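Local structure of thermotoga maritima TmcAL (5Y0T) at residues 1-6 against 32-37; 96-101 against 185-190. The protein belongs to the HIGH nucleotidyl transferase family of the HUP clan and holds adenosine-5'-rp-alpha-thio-triphosphate beside a largely parallel beta sheet. All blocks are in the same frame, centred on the assembly; numbering follows the deposited sequence.

Contact 1. Residues 1-6 against 32-37; sequences MKVLGV and YTIAVM
Met1 and Tyr32 meet through their first torsions: Met1 CG, between its backbone N and carbonyl carbon (chi1 65°), is carried across toward the neighbouring strand, while the Tyr32 ring turns back beside its own backbone N (chi1 -55°). Met1 SD comes to the ring edge, nearly in its plane, 4.0 Å from Tyr32 CE2: an edge-on Met-aromatic contact, with Val3 CG2 near the same edge. Farther along this face Val3 CG1 packs on Ile34 CD1 at 3.7 Å. On the face that carries Leu4 and Thr33 the two side chains run alongside each other, Leu4 CD2 against Thr33 OG1, and next comes Val6 CG2 against Ala35 CB at 3.7 Å.

Between the faces runs a parallel ladder. Tyr32 O accepts from Leu4 N, Leu4 O from Ile34 N at 2.8 Å, Ile34 O from Val6 N, and Val6 O from Val36 N at 2.9 Å. These strands belong to the first, right-handed beta-alpha-beta unit of a Rossmann-like sheet, consistent with the HUP clan, and Val6 leads toward the ligand. Helix 15-28 covers the Leu4 and Val6 face; helix 346-356 closes over Met1, Val3 and Tyr32. Tyr32 OH bonds to Glu348. Four backbone bonds thus join the strands between largely apolar side chains, while Tyr32 N is buried with no partner in the model.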
ATOM      1  N   MET A   1      12.573 -45.489 -13.888  1.00 49.43           N
ATOM      2  CA  MET A   1      13.699 -44.565 -13.974  1.00 47.17           C
ATOM      3  C   MET A   1      13.720 -43.575 -12.816  1.00 38.93           C
ATOM      4  O   MET A   1      12.714 -43.381 -12.140  1.00 38.50           O
ATOM      5  CB  MET A   1      13.642 -43.790 -15.272  1.00 44.47           C
ATOM      6  CG  MET A   1      12.446 -42.902 -15.340  1.00 43.38           C
ATOM      7  SD  MET A   1      12.798 -41.377 -16.227  1.00 48.17           S
ATOM      8  CE  MET A   1      11.170 -40.740 -16.226  1.00 25.26           C
ATOM      9  N   LYS A   2      14.860 -42.923 -12.619  1.00 31.89           N
ATOM     10  CA  LYS A   2      15.020 -42.008 -11.495  1.00 30.66           C
ATOM     11  C   LYS A   2      14.982 -40.531 -11.889  1.00 24.87           C
ATOM     12  O   LYS A   2      15.620 -40.117 -12.868  1.00 21.24           O
ATOM     13  CB  LYS A   2      16.331 -42.306 -10.766  1.00 31.42           C
ATOM     14  CG  LYS A   2      16.348 -43.632 -10.010  1.00 35.41           C
ATOM     15  CD  LYS A   2      17.605 -43.750  -9.147  1.00 37.19           C
ATOM     16  CE  LYS A   2      17.642 -45.051  -8.376  1.00 51.17           C
ATOM     17  NZ  LYS A   2      18.822 -45.103  -7.457  1.00 57.74           N
ATOM     18  N   VAL A   3      14.257 -39.740 -11.097  1.00 20.27           N
ATOM     19  CA  VAL A   3      14.196 -38.297 -11.279  1.00 23.01           C
ATOM     20  C   VAL A   3      14.497 -37.589  -9.972  1.00 19.29           C
ATOM     21  O   VAL A   3      13.804 -37.775  -8.971  1.00 22.12           O
ATOM     22  CB  VAL A   3      12.820 -37.826 -11.798  1.00 22.53           C
ATOM     23  CG1 VAL A   3      12.784 -36.295 -11.877  1.00 21.15           C
ATOM     24  CG2 VAL A   3      12.528 -38.452 -13.170  1.00 22.76           C
ATOM     25  N   LEU A   4      15.543 -36.776  -9.994  1.00 18.31           N
ATOM     26  CA  LEU A   4      15.955 -36.005  -8.833  1.00 20.05           C
ATOM     27  C   LEU A   4      15.151 -34.719  -8.703  1.00 23.17           C
ATOM     28  O   LEU A   4      15.089 -33.947  -9.660  1.00 23.76           O
ATOM     29  CB  LEU A   4      17.431 -35.646  -8.951  1.00 17.29           C
ATOM     30  CG  LEU A   4      17.988 -34.675  -7.911  1.00 20.07           C
ATOM     31  CD1 LEU A   4      17.893 -35.316  -6.509  1.00 14.84           C
ATOM     32  CD2 LEU A   4      19.425 -34.305  -8.276  1.00 15.45           C
ATOM     33  N   GLY A   5      14.495 -34.514  -7.560  1.00 21.27           N
ATOM     34  CA  GLY A   5      13.940 -33.203  -7.228  1.00 17.64           C
ATOM     35  C   GLY A   5      14.837 -32.473  -6.232  1.00 21.20           C
ATOM     36  O   GLY A   5      15.401 -33.099  -5.317  1.00 18.92           O
ATOM     37  N   VAL A   6      14.899 -31.149  -6.342  1.00 18.34           N
ATOM     38  CA  VAL A   6      15.610 -30.330  -5.365  1.00 16.27           C
ATOM     39  C   VAL A   6      14.762 -29.091  -5.059  1.00 21.66           C
ATOM     40  O   VAL A   6      14.066 -28.554  -5.937  1.00 16.78           O
ATOM     41  CB  VAL A   6      17.038 -29.921  -5.829  1.00 18.84           C
ATOM     42  CG1 VAL A   6      17.940 -31.174  -6.016  1.00 14.49           C
ATOM     43  CG2 VAL A   6      17.019 -29.085  -7.119  1.00 15.99           C
ATOM     44  N   TYR A  32      16.826 -37.337 -14.970  1.00 22.70           N
ATOM     45  CA  TYR A  32      16.491 -35.913 -15.057  1.00 21.03           C
ATOM     46  C   TYR A  32      16.535 -35.275 -13.683  1.00 22.77           C
ATOM     47  O   TYR A  32      16.370 -35.953 -12.680  1.00 20.56           O
ATOM     48  CB  TYR A  32      15.086 -35.695 -15.656  1.00 18.24           C
ATOM     49  CG  TYR A  32      14.888 -36.356 -17.003  1.00 20.95           C
ATOM     50  CD1 TYR A  32      15.203 -35.681 -18.189  1.00 19.41           C
ATOM     51  CD2 TYR A  32      14.388 -37.656 -17.090  1.00 17.32           C
ATOM     52  CE1 TYR A  32      15.029 -36.280 -19.420  1.00 19.04           C
ATOM     53  CE2 TYR A  32      14.220 -38.266 -18.317  1.00 21.10           C
ATOM     54  CZ  TYR A  32      14.541 -37.569 -19.473  1.00 26.40           C
ATOM     55  OH  TYR A  32      14.372 -38.177 -20.679  1.00 25.79           O
ATOM     56  N   THR A  33      16.717 -33.957 -13.658  1.00 21.17           N
ATOM     57  CA  THR A  33      16.709 -33.180 -12.424  1.00 16.45           C
ATOM     58  C   THR A  33      15.694 -32.041 -12.533  1.00 20.49           C
ATOM     59  O   THR A  33      15.718 -31.270 -13.485  1.00 19.09           O
ATOM     60  CB  THR A  33      18.102 -32.602 -12.133  1.00 15.91           C
ATOM     61  OG1 THR A  33      19.021 -33.684 -11.952  1.00 20.09           O
ATOM     62  CG2 THR A  33      18.097 -31.738 -10.882  1.00 18.67           C
ATOM     63  N   ILE A  34      14.808 -31.961 -11.551  1.00 18.63           N
ATOM     64  CA  ILE A  34      13.765 -30.960 -11.504  1.00 19.48           C
ATOM     65  C   ILE A  34      13.947 -30.123 -10.247  1.00 22.03           C
ATOM     66  O   ILE A  34      14.115 -30.670  -9.157  1.00 18.09           O
ATOM     67  CB  ILE A  34      12.381 -31.618 -11.501  1.00 17.91           C
ATOM     68  CG1 ILE A  34      12.151 -32.371 -12.822  1.00 18.82           C
ATOM     69  CG2 ILE A  34      11.299 -30.576 -11.263  1.00 17.75           C
ATOM     70  CD1 ILE A  34      10.880 -33.224 -12.800  1.00 20.56           C
ATOM     71  N   ALA A  35      13.926 -28.801 -10.388  1.00 16.91           N
ATOM     72  CA  ALA A  35      14.016 -27.921  -9.212  1.00 16.75           C
ATOM     73  C   ALA A  35      12.696 -27.210  -8.982  1.00 19.87           C
ATOM     74  O   ALA A  35      12.060 -26.799  -9.941  1.00 20.71           O
ATOM     75  CB  ALA A  35      15.133 -26.900  -9.386  1.00 14.78           C
ATOM     76  N   VAL A  36      12.276 -27.105  -7.723  1.00 18.83           N
ATOM     77  CA  VAL A  36      11.181 -26.214  -7.353  1.00 19.76           C
ATOM     78  C   VAL A  36      11.837 -25.076  -6.595  1.00 18.96           C
ATOM     79  O   VAL A  36      12.521 -25.291  -5.593  1.00 20.14           O
ATOM     80  CB  VAL A  36      10.050 -26.925  -6.516  1.00 21.46           C
ATOM     81  CG1 VAL A  36      10.562 -27.496  -5.160  1.00 20.12           C
ATOM     82  CG2 VAL A  36       8.856 -25.977  -6.300  1.00 18.97           C
ATOM     83  N   MET A  37      11.639 -23.862  -7.114  1.00 19.85           N
ATOM     84  CA  MET A  37      12.404 -22.691  -6.722  1.00 17.64           C
ATOM     85  C   MET A  37      11.474 -21.559  -6.284  1.00 21.23           C
ATOM     86  O   MET A  37      10.486 -21.265  -6.951  1.00 16.55           O
ATOM     87  CB  MET A  37      13.282 -22.210  -7.894  1.00 17.89           C
ATOM     88  CG  MET A  37      14.272 -21.090  -7.559  1.00 20.56           C
ATOM     89  SD  MET A  37      15.097 -20.439  -9.030  1.00 21.05           S
ATOM     90  CE  MET A  37      13.794 -19.356  -9.634  1.00 16.16           C
TER

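Contact 2. Residues 96-101 against 185-190; sequences VTDVVF and NIRFHT
Asp98 and Arg187 form a side-on salt bridge: Arg187 NH2 gives a bond of 2.9 Å to Asp98 OD1, and Arg187 NE one of 3.0 Å to Asp98 OD2, the latter almost straight (176°) but from above the carboxylate plane. Carboxylate and guanidinium planes are 41° apart. The anti lone pair of Asp98 OD2 takes His189 NE2 at 2.7 Å, and Thr97 OG1 also reaches OD1, so four bonds hold the carboxylate and probably favour its charged form.

Backbone bonds make the parallel ladder, from Arg187 N to Thr97 O through to Phe101 N to His189 O. One water bridges Thr97 O and Asn185 O over the guanidinium face.

Apolar packing dominates the face of Val99, Phe188 and Phe101. Val99 and Phe188 lie side by side, Val99 CB 3.7 Å from Phe188 CE2, and Val99 CG2 meets Ile186 CG2 at 3.6 Å. Phe101, with CG between its backbone N and carbonyl carbon (chi1 54°), reaches Thr190 CG2 with CE2 and touches the bound adenosine-5'-rp-alpha-thio-triphosphate; its side chain crosses that of Phe188 at about a right angle, CE1 near CD2.

Helix 15-28 lies over Val100 and His189; helices 108-120 and 167-182 cover the other face, and strand 3-8 flanks strand 98-103.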
ATOM      1  N   VAL A  96       8.987 -37.498  -9.833  1.00 20.63           N
ATOM      2  CA  VAL A  96      10.153 -37.332  -8.969  1.00 21.91           C
ATOM      3  C   VAL A  96      10.280 -38.540  -8.058  1.00 22.18           C
ATOM      4  O   VAL A  96       9.290 -38.942  -7.464  1.00 17.90           O
ATOM      5  CB  VAL A  96      10.061 -36.036  -8.146  1.00 25.19           C
ATOM      6  CG1 VAL A  96      11.063 -36.070  -6.981  1.00 17.30           C
ATOM      7  CG2 VAL A  96      10.311 -34.822  -9.055  1.00 16.00           C
ATOM      8  N   THR A  97      11.438 -39.216  -8.086  1.00 15.98           N
ATOM      9  CA  THR A  97      11.652 -40.384  -7.225  1.00 22.46           C
ATOM     10  C   THR A  97      12.569 -40.182  -6.017  1.00 25.85           C
ATOM     11  O   THR A  97      12.493 -40.942  -5.041  1.00 21.56           O
ATOM     12  CB  THR A  97      12.227 -41.550  -8.047  1.00 19.65           C
ATOM     13  OG1 THR A  97      13.475 -41.147  -8.619  1.00 18.99           O
ATOM     14  CG2 THR A  97      11.257 -41.940  -9.163  1.00 23.94           C
ATOM     15  N   ASP A  98      13.385 -39.131  -6.070  1.00 20.17           N
ATOM     16  CA  ASP A  98      14.438 -38.877  -5.099  1.00 24.83           C
ATOM     17  C   ASP A  98      14.576 -37.393  -4.858  1.00 20.39           C
ATOM     18  O   ASP A  98      14.599 -36.609  -5.799  1.00 19.89           O
ATOM     19  CB  ASP A  98      15.804 -39.408  -5.563  1.00 18.64           C
ATOM     20  CG  ASP A  98      15.860 -40.916  -5.664  1.00 24.77           C
ATOM     21  OD1 ASP A  98      15.498 -41.457  -6.732  1.00 22.04           O
ATOM     22  OD2 ASP A  98      16.300 -41.560  -4.684  1.00 20.90           O
ATOM     23  N   VAL A  99      14.708 -37.016  -3.597  1.00 19.86           N
ATOM     24  CA  VAL A  99      15.000 -35.632  -3.247  1.00 16.71           C
ATOM     25  C   VAL A  99      16.235 -35.587  -2.357  1.00 23.99           C
ATOM     26  O   VAL A  99      16.364 -36.383  -1.421  1.00 25.39           O
ATOM     27  CB  VAL A  99      13.800 -34.957  -2.533  1.00 17.25           C
ATOM     28  CG1 VAL A  99      14.231 -33.646  -1.876  1.00 20.65           C
ATOM     29  CG2 VAL A  99      12.667 -34.715  -3.528  1.00 15.03           C
ATOM     30  N   VAL A 100      17.149 -34.677  -2.677  1.00 22.25           N
ATOM     31  CA  VAL A 100      18.393 -34.501  -1.938  1.00 22.13           C
ATOM     32  C   VAL A 100      18.475 -33.086  -1.367  1.00 19.58           C
ATOM     33  O   VAL A 100      18.358 -32.111  -2.114  1.00 19.33           O
ATOM     34  CB  VAL A 100      19.626 -34.728  -2.840  1.00 20.23           C
ATOM     35  CG1 VAL A 100      20.903 -34.531  -2.043  1.00 19.81           C
ATOM     36  CG2 VAL A 100      19.592 -36.119  -3.474  1.00 18.01           C
ATOM     37  N   PHE A 101      18.683 -32.961  -0.062  1.00 21.69           N
ATOM     38  CA  PHE A 101      18.856 -31.629   0.519  1.00 20.05           C
ATOM     39  C   PHE A 101      20.161 -31.540   1.297  1.00 20.61           C
ATOM     40  O   PHE A 101      20.615 -32.535   1.848  1.00 19.67           O
ATOM     41  CB  PHE A 101      17.670 -31.264   1.428  1.00 21.11           C
ATOM     42  CG  PHE A 101      17.373 -32.291   2.503  1.00 18.82           C
ATOM     43  CD1 PHE A 101      16.378 -33.244   2.311  1.00 23.32           C
ATOM     44  CD2 PHE A 101      18.051 -32.274   3.711  1.00 17.61           C
ATOM     45  CE1 PHE A 101      16.100 -34.187   3.294  1.00 24.42           C
ATOM     46  CE2 PHE A 101      17.772 -33.209   4.696  1.00 21.81           C
ATOM     47  CZ  PHE A 101      16.794 -34.167   4.480  1.00 20.02           C
ATOM     48  N   ASN A 185       5.955 -41.385  -2.099  1.00 23.39           N
ATOM     49  CA  ASN A 185       6.958 -42.453  -2.107  1.00 30.42           C
ATOM     50  C   ASN A 185       8.380 -41.949  -2.364  1.00 25.70           C
ATOM     51  O   ASN A 185       9.312 -42.738  -2.545  1.00 25.66           O
ATOM     52  CB  ASN A 185       6.588 -43.517  -3.145  1.00 37.41           C
ATOM     53  CG  ASN A 185       5.502 -44.448  -2.643  1.00 51.97           C
ATOM     54  OD1 ASN A 185       5.262 -44.538  -1.438  1.00 55.99           O
ATOM     55  ND2 ASN A 185       4.844 -45.150  -3.560  1.00 62.01           N
ATOM     56  N   ILE A 186       8.538 -40.636  -2.421  1.00 20.55           N
ATOM     57  CA  ILE A 186       9.858 -40.046  -2.664  1.00 21.29           C
ATOM     58  C   ILE A 186      10.908 -40.522  -1.651  1.00 24.87           C
ATOM     59  O   ILE A 186      10.643 -40.587  -0.444  1.00 23.65           O
ATOM     60  CB  ILE A 186       9.777 -38.499  -2.648  1.00 25.54           C
ATOM     61  CG1 ILE A 186       9.034 -37.991  -3.894  1.00 24.98           C
ATOM     62  CG2 ILE A 186      11.179 -37.881  -2.558  1.00 21.46           C
ATOM     63  CD1 ILE A 186       8.692 -36.490  -3.857  1.00 20.77           C
ATOM     64  N   ARG A 187      12.087 -40.900  -2.152  1.00 23.20           N
ATOM     65  CA  ARG A 187      13.224 -41.220  -1.293  1.00 26.26           C
ATOM     66  C   ARG A 187      14.026 -39.956  -0.987  1.00 28.71           C
ATOM     67  O   ARG A 187      14.425 -39.249  -1.911  1.00 27.82           O
ATOM     68  CB  ARG A 187      14.132 -42.261  -1.954  1.00 23.89           C
ATOM     69  CG  ARG A 187      13.505 -43.644  -2.098  1.00 29.83           C
ATOM     70  CD  ARG A 187      14.417 -44.573  -2.889  1.00 34.60           C
ATOM     71  NE  ARG A 187      14.656 -44.075  -4.243  1.00 32.19           N
ATOM     72  CZ  ARG A 187      14.168 -44.636  -5.343  1.00 31.22           C
ATOM     73  NH1 ARG A 187      13.438 -45.740  -5.255  1.00 34.88           N
ATOM     74  NH2 ARG A 187      14.443 -44.120  -6.532  1.00 27.18           N
ATOM     75  N   PHE A 188      14.260 -39.679   0.297  1.00 23.69           N
ATOM     76  CA  PHE A 188      15.003 -38.482   0.707  1.00 23.64           C
ATOM     77  C   PHE A 188      16.454 -38.811   1.056  1.00 22.12           C
ATOM     78  O   PHE A 188      16.758 -39.902   1.542  1.00 20.64           O
ATOM     79  CB  PHE A 188      14.303 -37.783   1.893  1.00 19.19           C
ATOM     80  CG  PHE A 188      13.039 -37.066   1.491  1.00 23.88           C
ATOM     81  CD1 PHE A 188      11.822 -37.734   1.478  1.00 25.48           C
ATOM     82  CD2 PHE A 188      13.082 -35.752   1.064  1.00 20.69           C
ATOM     83  CE1 PHE A 188      10.664 -37.084   1.079  1.00 26.83           C
ATOM     84  CE2 PHE A 188      11.928 -35.084   0.657  1.00 24.04           C
ATOM     85  CZ  PHE A 188      10.720 -35.745   0.666  1.00 24.84           C
ATOM     86  N   HIS A 189      17.354 -37.887   0.744  1.00 19.09           N
ATOM     87  CA  HIS A 189      18.789 -38.085   0.979  1.00 19.97           C
ATOM     88  C   HIS A 189      19.369 -36.784   1.507  1.00 21.68           C
ATOM     89  O   HIS A 189      18.919 -35.722   1.115  1.00 20.74           O
ATOM     90  CB  HIS A 189      19.541 -38.455  -0.298  1.00 24.10           C
ATOM     91  CG  HIS A 189      18.890 -39.529  -1.109  1.00 27.95           C
ATOM     92  ND1 HIS A 189      19.374 -40.817  -1.153  1.00 30.08           N
ATOM     93  CD2 HIS A 189      17.810 -39.500  -1.926  1.00 26.99           C
ATOM     94  CE1 HIS A 189      18.613 -41.541  -1.955  1.00 34.20           C
ATOM     95  NE2 HIS A 189      17.651 -40.769  -2.428  1.00 27.76           N
ATOM     96  N   THR A 190      20.388 -36.877   2.354  1.00 21.56           N
ATOM     97  CA  THR A 190      21.151 -35.705   2.772  1.00 20.21           C
ATOM     98  C   THR A 190      22.483 -35.689   2.050  1.00 20.87           C
ATOM     99  O   THR A 190      23.007 -36.739   1.681  1.00 24.82           O
ATOM    100  CB  THR A 190      21.453 -35.685   4.301  1.00 20.22           C
ATOM    101  OG1 THR A 190      22.346 -36.766   4.623  1.00 22.00           O
ATOM    102  CG2 THR A 190      20.197 -35.829   5.118  1.00 22.14           C
TER
HETATM  103  O   HOH W   1      10.931 -43.111  -4.922  1.00 30.57           O

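Contacts 1 and 2 are successive parts of one sheet, their centres about 9 Å apart, with strand 3-8 next to strand 98-103. The strand order across them is 32-38, 3-8, 98-103, 187-192. Probable backbone hydrogen bonds stitch the inner pair: Gly5 N to Asp98 O at 2.7 Å and Val3 O to Thr97 N at 2.9 Å. On the face under helix 15-28, Leu4 CD1 packs on Val100 CG2 at 3.6 Å. Both contacts lead toward the bound adenosine-5'-rp-alpha-thio-triphosphate: the side chain of Phe101, a pocket residue, is about 4 Å from it, and that of Val6 about 6 Å.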